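PDB 1HP5: beta-n-acetylhexosaminidase from Streptomyces plicatus, which hydrolyses terminal non-reducing N-acetylhexosamine residues from beta-linked N-acetylhexosaminides, probably through a cyclised sugar intermediate as in other family 20 glycoside hydrolases. Local coordinates for residues Val166-Phe171 with Trp448-Ser453; Ile251-His256 with Val330-Arg335; Gly317-His322 with Val348-Leu353. All blocks are in the same frame, centred on the assembly; numbering follows the deposited sequence.

Contact 1: Val166-Phe171 with Trp448-Ser453. With NGT (3ar,5R,6S,7R,7ar-5-hydroxymethyl-2-methyl-5,6,7,7a-tetrahydro-3ah-pyrano[3,2-D]thiazole-6,7-diol), chain F.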
loop_
_atom_site.group_PDB
_atom_site.type_symbol
_atom_site.label_atom_id
_atom_site.label_comp_id
_atom_site.label_asym_id
_atom_site.label_seq_id
_atom_site.Cartn_x
_atom_site.Cartn_y
_atom_site.Cartn_z
ATOM N N VAL A 166 11.578 -4.502 -0.496
ATOM C CA VAL A 166 12.833 -3.834 -0.820
ATOM C C VAL A 166 14.008 -4.706 -0.399
ATOM O O VAL A 166 15.162 -4.265 -0.396
ATOM C CB VAL A 166 12.942 -2.436 -0.152
ATOM C CG1 VAL A 166 11.781 -1.542 -0.629
ATOM C CG2 VAL A 166 12.939 -2.566 1.364
ATOM N N SER A 167 13.703 -5.956 -0.057
ATOM C CA SER A 167 14.719 -6.912 0.365
ATOM C C SER A 167 15.298 -7.705 -0.807
ATOM O O SER A 167 16.511 -7.888 -0.889
ATOM C CB SER A 167 14.140 -7.880 1.398
ATOM O OG SER A 167 13.729 -7.185 2.567
ATOM N N ARG A 168 14.439 -8.183 -1.704
ATOM C CA ARG A 168 14.896 -8.957 -2.862
ATOM C C ARG A 168 15.714 -8.047 -3.767
ATOM O O ARG A 168 16.822 -8.393 -4.176
ATOM C CB ARG A 168 13.697 -9.561 -3.592
ATOM C CG ARG A 168 13.211 -10.864 -2.949
ATOM C CD ARG A 168 13.316 -10.853 -1.413
ATOM N NE ARG A 168 12.953 -12.160 -0.871
ATOM C CZ ARG A 168 11.704 -12.604 -0.769
ATOM N NH1 ARG A 168 10.691 -11.841 -1.156
ATOM N NH2 ARG A 168 11.470 -13.828 -0.322
ATOM N N HIS A 169 15.154 -6.886 -4.086
ATOM C CA HIS A 169 15.864 -5.866 -4.853
ATOM C C HIS A 169 15.624 -4.587 -4.071
ATOM O O HIS A 169 14.480 -4.255 -3.744
ATOM C CB HIS A 169 15.330 -5.718 -6.279
ATOM C CG HIS A 169 15.912 -6.705 -7.242
ATOM N ND1 HIS A 169 15.248 -7.851 -7.627
ATOM C CD2 HIS A 169 17.105 -6.729 -7.882
ATOM C CE1 HIS A 169 16.006 -8.537 -8.464
ATOM N NE2 HIS A 169 17.140 -7.878 -8.635
ATOM N N PHE A 170 16.705 -3.886 -3.754
ATOM C CA PHE A 170 16.609 -2.654 -2.991
ATOM C C PHE A 170 16.160 -1.480 -3.845
ATOM O O PHE A 170 16.523 -1.365 -5.017
ATOM C CB PHE A 170 17.959 -2.323 -2.352
ATOM C CG PHE A 170 17.949 -1.067 -1.525
ATOM C CD1 PHE A 170 17.235 -1.010 -0.330
ATOM C CD2 PHE A 170 18.650 0.060 -1.942
ATOM C CE1 PHE A 170 17.220 0.155 0.443
ATOM C CE2 PHE A 170 18.641 1.233 -1.176
ATOM C CZ PHE A 170 17.927 1.279 0.016
ATOM N N PHE A 171 15.343 -0.621 -3.248
ATOM C CA PHE A 171 14.863 0.578 -3.913
ATOM C C PHE A 171 15.133 1.719 -2.942
ATOM O O PHE A 171 14.736 1.661 -1.773
ATOM C CB PHE A 171 13.368 0.458 -4.248
ATOM C CG PHE A 171 13.082 -0.538 -5.342
ATOM C CD1 PHE A 171 12.943 -1.893 -5.053
ATOM C CD2 PHE A 171 13.035 -0.132 -6.673
ATOM C CE1 PHE A 171 12.766 -2.836 -6.073
ATOM C CE2 PHE A 171 12.858 -1.065 -7.704
ATOM C CZ PHE A 171 12.725 -2.425 -7.398
ATOM N N TRP A 448 6.168 -8.208 -4.490
ATOM C CA TRP A 448 7.447 -8.849 -4.187
ATOM C C TRP A 448 8.402 -8.552 -5.333
ATOM O O TRP A 448 7.982 -8.445 -6.482
ATOM C CB TRP A 448 7.266 -10.359 -4.009
ATOM C CG TRP A 448 6.279 -10.685 -2.936
ATOM C CD1 TRP A 448 4.952 -10.956 -3.095
ATOM C CD2 TRP A 448 6.530 -10.706 -1.529
ATOM N NE1 TRP A 448 4.357 -11.143 -1.870
ATOM C CE2 TRP A 448 5.303 -10.996 -0.891
ATOM C CE3 TRP A 448 7.675 -10.507 -0.741
ATOM C CZ2 TRP A 448 5.185 -11.094 0.505
ATOM C CZ3 TRP A 448 7.561 -10.603 0.647
ATOM C CH2 TRP A 448 6.320 -10.896 1.253
ATOM N N THR A 449 9.692 -8.447 -5.033
ATOM C CA THR A 449 10.637 -8.074 -6.074
ATOM C C THR A 449 11.729 -9.050 -6.507
ATOM O O THR A 449 12.807 -8.627 -6.934
ATOM C CB THR A 449 11.278 -6.726 -5.704
ATOM O OG1 THR A 449 11.916 -6.834 -4.427
ATOM C CG2 THR A 449 10.197 -5.635 -5.622
ATOM N N GLU A 450 11.463 -10.351 -6.418
ATOM C CA GLU A 450 12.461 -11.322 -6.861
ATOM C C GLU A 450 12.875 -11.019 -8.297
ATOM O O GLU A 450 14.045 -11.146 -8.647
ATOM C CB GLU A 450 11.913 -12.762 -6.829
ATOM C CG GLU A 450 11.984 -13.442 -5.474
ATOM C CD GLU A 450 10.714 -13.285 -4.664
ATOM O OE1 GLU A 450 9.978 -12.296 -4.886
ATOM O OE2 GLU A 450 10.462 -14.149 -3.799
ATOM N N THR A 451 11.907 -10.601 -9.113
ATOM C CA THR A 451 12.146 -10.339 -10.532
ATOM C C THR A 451 12.097 -8.881 -10.978
ATOM O O THR A 451 12.200 -8.596 -12.174
ATOM C CB THR A 451 11.115 -11.095 -11.396
ATOM O OG1 THR A 451 9.832 -10.465 -11.266
ATOM C CG2 THR A 451 11.001 -12.537 -10.948
ATOM N N LEU A 452 11.940 -7.961 -10.033
ATOM C CA LEU A 452 11.844 -6.546 -10.372
ATOM C C LEU A 452 12.995 -5.745 -9.766
ATOM O O LEU A 452 13.230 -5.788 -8.556
ATOM C CB LEU A 452 10.499 -6.013 -9.877
ATOM C CG LEU A 452 9.322 -6.930 -10.238
ATOM C CD1 LEU A 452 8.061 -6.460 -9.524
ATOM C CD2 LEU A 452 9.121 -6.944 -11.751
ATOM N N SER A 453 13.709 -5.008 -10.607
ATOM C CA SER A 453 14.842 -4.236 -10.121
ATOM C C SER A 453 14.792 -2.737 -10.391
ATOM O O SER A 453 15.663 -2.006 -9.926
ATOM C CB SER A 453 16.145 -4.817 -10.684
ATOM O OG SER A 453 16.117 -4.834 -12.099
HETATM C C1 NGT F . 5.456 -15.759 -0.776
HETATM C C2 NGT F . 6.685 -15.589 0.166
HETATM C C3 NGT F . 7.627 -14.434 -0.317
HETATM C C4 NGT F . 7.823 -14.422 -1.843
HETATM C C5 NGT F . 6.454 -14.404 -2.556
HETATM C C6 NGT F . 6.549 -14.419 -4.080
HETATM C C7 NGT F . 5.040 -14.738 1.503
HETATM C C8 NGT F . 4.286 -14.265 2.724
HETATM N N2 NGT F . 6.183 -15.275 1.497
HETATM S S1 NGT F . 4.243 -14.545 -0.060
HETATM O O3 NGT F . 8.881 -14.531 0.342
HETATM O O4 NGT F . 8.578 -13.279 -2.204
HETATM O O5 NGT F . 5.653 -15.578 -2.147
HETATM O O6 NGT F . 5.263 -14.228 -4.671
HETATM O O HOH W 1 17.096 -2.579 -7.392
#

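Contact 2: Ile251-His256 with Val330-Arg335. With NGT (3ar,5R,6S,7R,7ar-5-hydroxymethyl-2-methyl-5,6,7,7a-tetrahydro-3ah-pyrano[3,2-D]thiazole-6,7-diol), chain F.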
loop_
_atom_site.group_PDB
_atom_site.type_symbol
_atom_site.label_atom_id
_atom_site.label_comp_id
_atom_site.label_asym_id
_atom_site.label_seq_id
_atom_site.Cartn_x
_atom_site.Cartn_y
_atom_site.Cartn_z
ATOM N N ILE A 251 9.862 -7.021 9.757
ATOM C CA ILE A 251 11.146 -7.665 9.974
ATOM C C ILE A 251 10.704 -9.120 10.067
ATOM O O ILE A 251 10.230 -9.571 11.114
ATOM C CB ILE A 251 11.812 -7.228 11.284
ATOM C CG1 ILE A 251 12.169 -5.736 11.219
ATOM C CG2 ILE A 251 13.062 -8.043 11.505
ATOM C CD1 ILE A 251 13.127 -5.364 10.089
ATOM N N ASP A 252 10.833 -9.841 8.959
ATOM C CA ASP A 252 10.392 -11.232 8.893
ATOM C C ASP A 252 11.161 -12.155 9.827
ATOM O O ASP A 252 12.389 -12.145 9.849
ATOM C CB ASP A 252 10.507 -11.751 7.454
ATOM C CG ASP A 252 9.484 -12.831 7.135
ATOM O OD1 ASP A 252 9.052 -13.541 8.070
ATOM O OD2 ASP A 252 9.124 -12.978 5.943
ATOM N N MET A 253 10.424 -12.957 10.590
ATOM C CA MET A 253 11.012 -13.908 11.528
ATOM C C MET A 253 9.986 -14.984 11.875
ATOM O O MET A 253 8.783 -14.732 11.839
ATOM C CB MET A 253 11.459 -13.190 12.805
ATOM C CG MET A 253 10.358 -12.392 13.497
ATOM S SD MET A 253 10.946 -11.517 14.978
ATOM C CE MET A 253 11.596 -10.003 14.249
ATOM N N PRO A 254 10.449 -16.197 12.228
ATOM C CA PRO A 254 11.858 -16.604 12.316
ATOM C C PRO A 254 12.449 -17.044 10.977
ATOM O O PRO A 254 13.646 -17.313 10.881
ATOM C CB PRO A 254 11.815 -17.743 13.326
ATOM C CG PRO A 254 10.531 -18.437 12.946
ATOM C CD PRO A 254 9.565 -17.262 12.744
ATOM N N GLY A 255 11.608 -17.129 9.948
ATOM C CA GLY A 255 12.092 -17.525 8.633
ATOM C C GLY A 255 12.477 -16.309 7.800
ATOM O O GLY A 255 12.329 -15.175 8.265
ATOM N N HIS A 256 12.964 -16.533 6.578
ATOM C CA HIS A 256 13.373 -15.433 5.698
ATOM C C HIS A 256 14.339 -14.507 6.438
ATOM O O HIS A 256 14.268 -13.278 6.316
ATOM C CB HIS A 256 12.141 -14.643 5.243
ATOM C CG HIS A 256 11.346 -15.332 4.179
ATOM N ND1 HIS A 256 11.700 -15.297 2.849
ATOM C CD2 HIS A 256 10.234 -16.104 4.253
ATOM C CE1 HIS A 256 10.842 -16.016 2.147
ATOM N NE2 HIS A 256 9.943 -16.518 2.975
ATOM N N VAL A 330 6.050 -22.281 17.092
ATOM C CA VAL A 330 5.077 -21.883 18.099
ATOM C C VAL A 330 5.795 -21.276 19.303
ATOM O O VAL A 330 5.400 -20.225 19.807
ATOM C CB VAL A 330 4.229 -23.089 18.566
ATOM C CG1 VAL A 330 3.293 -22.664 19.694
ATOM C CG2 VAL A 330 3.426 -23.650 17.395
ATOM N N ALA A 331 6.855 -21.934 19.760
ATOM C CA ALA A 331 7.612 -21.428 20.905
ATOM C C ALA A 331 8.182 -20.045 20.591
ATOM O O ALA A 331 8.088 -19.121 21.403
ATOM C CB ALA A 331 8.746 -22.392 21.253
ATOM N N PHE A 332 8.769 -19.911 19.404
ATOM C CA PHE A 332 9.361 -18.646 18.981
ATOM C C PHE A 332 8.337 -17.510 18.991
ATOM O O PHE A 332 8.569 -16.459 19.585
ATOM C CB PHE A 332 9.953 -18.781 17.576
ATOM C CG PHE A 332 10.614 -17.523 17.079
ATOM C CD1 PHE A 332 11.911 -17.200 17.472
ATOM C CD2 PHE A 332 9.924 -16.638 16.255
ATOM C CE1 PHE A 332 12.510 -16.013 17.050
ATOM C CE2 PHE A 332 10.515 -15.450 15.830
ATOM C CZ PHE A 332 11.810 -15.139 16.229
ATOM N N MET A 333 7.206 -17.724 18.326
ATOM C CA MET A 333 6.156 -16.710 18.262
ATOM C C MET A 333 5.569 -16.399 19.631
ATOM O O MET A 333 5.149 -15.272 19.900
ATOM C CB MET A 333 5.050 -17.164 17.306
ATOM C CG MET A 333 5.495 -17.157 15.855
ATOM S SD MET A 333 6.165 -15.527 15.421
ATOM C CE MET A 333 5.958 -15.547 13.618
ATOM N N LYS A 334 5.539 -17.405 20.495
ATOM C CA LYS A 334 5.018 -17.230 21.844
ATOM C C LYS A 334 5.891 -16.199 22.555
ATOM O O LYS A 334 5.393 -15.298 23.232
ATOM C CB LYS A 334 5.080 -18.561 22.595
ATOM C CG LYS A 334 4.489 -18.542 23.994
ATOM C CD LYS A 334 2.971 -18.581 23.952
ATOM C CE LYS A 334 2.388 -18.743 25.350
ATOM N NZ LYS A 334 0.899 -18.822 25.322
ATOM N N ARG A 335 7.199 -16.333 22.370
ATOM C CA ARG A 335 8.170 -15.446 23.001
ATOM C C ARG A 335 8.340 -14.068 22.360
ATOM O O ARG A 335 8.481 -13.072 23.071
ATOM C CB ARG A 335 9.533 -16.140 23.055
ATOM C CG ARG A 335 9.543 -17.417 23.873
ATOM C CD ARG A 335 10.722 -18.301 23.495
ATOM N NE ARG A 335 10.776 -19.516 24.299
ATOM C CZ ARG A 335 11.482 -20.595 23.975
ATOM N NH1 ARG A 335 12.196 -20.613 22.855
ATOM N NH2 ARG A 335 11.477 -21.657 24.770
HETATM C C1 NGT F . 5.456 -15.759 -0.776
HETATM C C2 NGT F . 6.685 -15.589 0.166
HETATM C C3 NGT F . 7.627 -14.434 -0.317
HETATM C C4 NGT F . 7.823 -14.422 -1.843
HETATM C C5 NGT F . 6.454 -14.404 -2.556
HETATM C C6 NGT F . 6.549 -14.419 -4.080
HETATM C C7 NGT F . 5.040 -14.738 1.503
HETATM C C8 NGT F . 4.286 -14.265 2.724
HETATM N N2 NGT F . 6.183 -15.275 1.497
HETATM S S1 NGT F . 4.243 -14.545 -0.060
HETATM O O3 NGT F . 8.881 -14.531 0.342
HETATM O O4 NGT F . 8.578 -13.279 -2.204
HETATM O O5 NGT F . 5.653 -15.578 -2.147
HETATM O O6 NGT F . 5.263 -14.228 -4.671
#

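Contact 3: Gly317-His322 with Val348-Leu353. With NGT (3ar,5R,6S,7R,7ar-5-hydroxymethyl-2-methyl-5,6,7,7a-tetrahydro-3ah-pyrano[3,2-D]thiazole-6,7-diol), chain F.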
loop_
_atom_site.group_PDB
_atom_site.type_symbol
_atom_site.label_atom_id
_atom_site.label_comp_id
_atom_site.label_asym_id
_atom_site.label_seq_id
_atom_site.Cartn_x
_atom_site.Cartn_y
_atom_site.Cartn_z
ATOM N N GLY A 317 6.271 -10.813 10.219
ATOM C CA GLY A 317 6.265 -11.884 9.234
ATOM C C GLY A 317 5.812 -13.233 9.769
ATOM O O GLY A 317 4.689 -13.367 10.249
ATOM N N GLY A 318 6.680 -14.236 9.667
ATOM C CA GLY A 318 6.342 -15.562 10.157
ATOM C C GLY A 318 5.994 -16.555 9.062
ATOM O O GLY A 318 5.567 -17.678 9.339
ATOM N N ASP A 319 6.189 -16.145 7.814
ATOM C CA ASP A 319 5.889 -16.986 6.669
ATOM C C ASP A 319 7.034 -17.914 6.306
ATOM O O ASP A 319 8.206 -17.604 6.529
ATOM C CB ASP A 319 5.580 -16.115 5.446
ATOM C CG ASP A 319 6.771 -15.258 5.031
ATOM O OD1 ASP A 319 7.304 -14.538 5.902
ATOM O OD2 ASP A 319 7.179 -15.303 3.846
ATOM N N GLU A 320 6.673 -19.065 5.753
ATOM C CA GLU A 320 7.639 -20.043 5.269
ATOM C C GLU A 320 8.849 -20.321 6.146
ATOM O O GLU A 320 9.982 -20.335 5.660
ATOM C CB GLU A 320 8.106 -19.615 3.876
ATOM C CG GLU A 320 6.950 -19.165 2.991
ATOM C CD GLU A 320 7.390 -18.716 1.613
ATOM O OE1 GLU A 320 8.301 -17.861 1.511
ATOM O OE2 GLU A 320 6.813 -19.214 0.627
ATOM N N ALA A 321 8.625 -20.523 7.440
ATOM C CA ALA A 321 9.730 -20.859 8.330
ATOM C C ALA A 321 9.821 -22.380 8.220
ATOM O O ALA A 321 9.660 -23.096 9.203
ATOM C CB ALA A 321 9.408 -20.449 9.757
ATOM N N HIS A 322 10.079 -22.862 7.008
ATOM C CA HIS A 322 10.143 -24.296 6.750
ATOM C C HIS A 322 11.326 -25.046 7.355
ATOM O O HIS A 322 11.343 -26.277 7.359
ATOM C CB HIS A 322 10.073 -24.546 5.243
ATOM C CG HIS A 322 8.833 -23.996 4.609
ATOM N ND1 HIS A 322 7.588 -24.121 5.186
ATOM C CD2 HIS A 322 8.643 -23.333 3.443
ATOM C CE1 HIS A 322 6.683 -23.559 4.404
ATOM N NE2 HIS A 322 7.297 -23.073 3.339
ATOM N N VAL A 348 1.572 -7.709 13.688
ATOM C CA VAL A 348 0.971 -8.179 12.453
ATOM C C VAL A 348 1.875 -9.304 11.972
ATOM O O VAL A 348 3.102 -9.217 12.086
ATOM C CB VAL A 348 0.932 -7.084 11.365
ATOM C CG1 VAL A 348 0.294 -7.643 10.090
ATOM C CG2 VAL A 348 0.148 -5.873 11.863
ATOM N N GLY A 349 1.273 -10.365 11.452
ATOM C CA GLY A 349 2.061 -11.472 10.952
ATOM C C GLY A 349 1.359 -12.115 9.778
ATOM O O GLY A 349 0.169 -11.878 9.560
ATOM N N TRP A 350 2.090 -12.906 8.999
ATOM C CA TRP A 350 1.473 -13.601 7.880
ATOM C C TRP A 350 0.578 -14.637 8.547
ATOM O O TRP A 350 0.760 -14.921 9.732
ATOM C CB TRP A 350 2.543 -14.235 6.994
ATOM C CG TRP A 350 3.391 -13.187 6.327
ATOM C CD1 TRP A 350 4.670 -12.832 6.652
ATOM C CD2 TRP A 350 3.006 -12.342 5.237
ATOM N NE1 TRP A 350 5.106 -11.821 5.827
ATOM C CE2 TRP A 350 4.106 -11.500 4.949
ATOM C CE3 TRP A 350 1.839 -12.217 4.470
ATOM C CZ2 TRP A 350 4.075 -10.544 3.927
ATOM C CZ3 TRP A 350 1.808 -11.265 3.449
ATOM C CH2 TRP A 350 2.919 -10.442 3.189
ATOM N N HIS A 351 -0.376 -15.210 7.817
ATOM C CA HIS A 351 -1.306 -16.126 8.464
ATOM C C HIS A 351 -0.751 -17.386 9.136
ATOM O O HIS A 351 -1.485 -18.065 9.851
ATOM C CB HIS A 351 -2.482 -16.474 7.528
ATOM C CG HIS A 351 -2.159 -17.471 6.461
ATOM N ND1 HIS A 351 -1.598 -17.117 5.254
ATOM C CD2 HIS A 351 -2.358 -18.809 6.408
ATOM C CE1 HIS A 351 -1.468 -18.196 4.499
ATOM N NE2 HIS A 351 -1.922 -19.236 5.177
ATOM N N GLN A 352 0.529 -17.697 8.937
ATOM C CA GLN A 352 1.105 -18.858 9.610
ATOM C C GLN A 352 1.044 -18.586 11.110
ATOM O O GLN A 352 1.062 -19.514 11.920
ATOM C CB GLN A 352 2.567 -19.082 9.209
ATOM C CG GLN A 352 2.767 -19.764 7.864
ATOM C CD GLN A 352 2.201 -18.951 6.723
ATOM O OE1 GLN A 352 2.406 -17.739 6.654
ATOM N NE2 GLN A 352 1.490 -19.611 5.817
ATOM N N LEU A 353 0.979 -17.306 11.470
ATOM C CA LEU A 353 0.907 -16.904 12.872
ATOM C C LEU A 353 -0.376 -17.438 13.507
ATOM O O LEU A 353 -0.435 -17.650 14.718
ATOM C CB LEU A 353 0.950 -15.374 12.999
ATOM C CG LEU A 353 0.916 -14.784 14.418
ATOM C CD1 LEU A 353 2.078 -15.337 15.245
ATOM C CD2 LEU A 353 0.994 -13.261 14.347
HETATM C C1 NGT F . 5.456 -15.759 -0.776
HETATM C C2 NGT F . 6.685 -15.589 0.166
HETATM C C3 NGT F . 7.627 -14.434 -0.317
HETATM C C4 NGT F . 7.823 -14.422 -1.843
HETATM C C5 NGT F . 6.454 -14.404 -2.556
HETATM C C6 NGT F . 6.549 -14.419 -4.080
HETATM C C7 NGT F . 5.040 -14.738 1.503
HETATM C C8 NGT F . 4.286 -14.265 2.724
HETATM N N2 NGT F . 6.183 -15.275 1.497
HETATM S S1 NGT F . 4.243 -14.545 -0.060
HETATM O O3 NGT F . 8.881 -14.531 0.342
HETATM O O4 NGT F . 8.578 -13.279 -2.204
HETATM O O5 NGT F . 5.653 -15.578 -2.147
HETATM O O6 NGT F . 5.263 -14.228 -4.671
#

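Contact 1: Val166-Phe171 with Trp448-Ser453
The backbones of 166-171 and 448-453, both loops, come close at two places, with the CA atoms of Arg168 and Glu450 5.2 Å apart and those of His169 and Ser453 5.6 Å apart. From the second of these points the His169 ring reaches across, and its ND1 donates to Thr449 O over 2.7 Å at 175°; the oxygen lies in the ring plane, so the bond fixes the ring's rotation. Ser453 CB covers one face of this ring in a CH-pi contact. His169 N also donates to Thr449 OG1, which is bonded in addition to Asp165 O. Arg168 and Glu450 run alongside each other to the bound thiazoline NGT, the arginine bending at chi2 (37°) to turn its charged end to the sugar. Arg168 NH1 donates to NGT O4 and Arg168 NH2, more straightly, to NGT O3, both over 2.8 Å. NGT O4 donates to Glu450 OE2 over 2.6 Å. The 3.5 Å salt bridge from Arg168 NH1 to Glu450 OE2 rests on charge alone, because the oxygen sits over the guanidinium face; Asp165 and Asp197 also form salt bridges with Arg168. Trp448 turns one indole face to NGT C5, its CE3 3.3 Å from Arg168 NH1. Replacing Trp448 by alanine would probably leave that side of the pyranose without its flat platform and open a gap beside Arg168 NH1. The loops follow neighbouring parallel strands 159-165 and 440-447, and Phe171 and Leu452 both pack on Leu458 of helix 455-462.

Contact 2: Ile251-His256 with Val330-Arg335
Phe332 CG, anti to its backbone N (chi1 -179°), carries the ring to the loop, and Met253, with CG between its backbone N and carbonyl carbon (chi1 56°), lays CG and SD along the ring's edge. The result is a Met-aromatic contact within the TIM-barrel catalytic domain, joining the loop after strand 246-250 to helix 326-342. Met253 SD lies at the ring edge, 5.1 Å from the Phe332 centroid, and Met253 CG comes to the same edge at 3.8 Å from Phe332 CE2. One face is taken by Pro254, whose CB stands over the ring centre, 3.7 Å from the Phe332 centroid and 14° off the normal, a CH-pi contact. The peptide before Pro254 is cis. Two successive residues of the loop take an edge and one face of a single phenyl ring. No hydrogen bond crosses here, so the join is apolar packing. On its other side the loop turns toward the active site, where His256 CE1 approaches NGT O3 at 3.1 Å and His256 ND1 and NE2 are hydrogen-bonded to Asp197 and Glu320. The residue after Phe332, Met333, is bent at chi2 and brings its terminal methyl CE to 3.4 Å from Met253 O.

Contact 3: Gly317-His322 with Val348-Leu353
Asp319 and Trp350 lie side by side and point the same way, with the carboxylate and indole planes 55° apart. Asp319 OD1 comes 3.2 Å from Trp350 CD1 but makes no hydrogen bond to Trp350 NE1, the angle being poor; NE1 donates to Glu250 instead. With CG between the backbone N and the carbonyl carbon (chi1 62°), Asp319 is turned to the ligand, and its OD2 approaches NGT N2 at 2.6 Å. Trp350 turns one face to the thiazoline methyl, NGT C8, which stands over the ring centre, 3.4 Å from Trp350 CD2. Glu320, extended beyond CG, brings OE1 to 3.1 Å from NGT C2, and the same OE1 is hydrogen-bonded to His256 NE2.

The two backbones are joined by one hydrogen bond, from Trp350 N to Gly317 O over 2.9 Å. Gly318 has backbone angles at which a CB would jam against the preceding carbonyl, and a CB on Gly349 would crowd Gly317 O. Gln352 completes the packing with CB 3.3 Å from Gly318 O, while its OE1 accepts from Trp367.

Strands 313-315 and 346-350 are parallel neighbours joined through helix 326-342, a beta-alpha-beta unit of the barrel. The adjacent Asp319 and Glu320 beside the thiazoline, with an aromatic wall at its methyl, are consistent with the acetamido pocket of family 20 hexosaminidases.

All three contacts belong to the catalytic barrel, are mostly buried and lie where loops leave its strands, contact 2 reaching outward to a surrounding helix; only contact 1 has an exposed touching residue, Ser453. Contacts 2 and 3 have centres about 8 Å apart and share helix 326-342 as a structural element: contact 2 packs on it, contact 3 flanks the connection it makes. The centre of contact 1 is about 20 to 23 Å from theirs, and it joins other strands. Contact 1 is polar and charged, contact 2 apolar, contact 3 mixed. Contacts 1 and 3 line the ligand directly, contact 2 only through His256. Trp448 CH2 touches Trp350 CZ2 at 3.5 Å, and Arg168 NH2 packs against His256 CE1 at 3.4 Å.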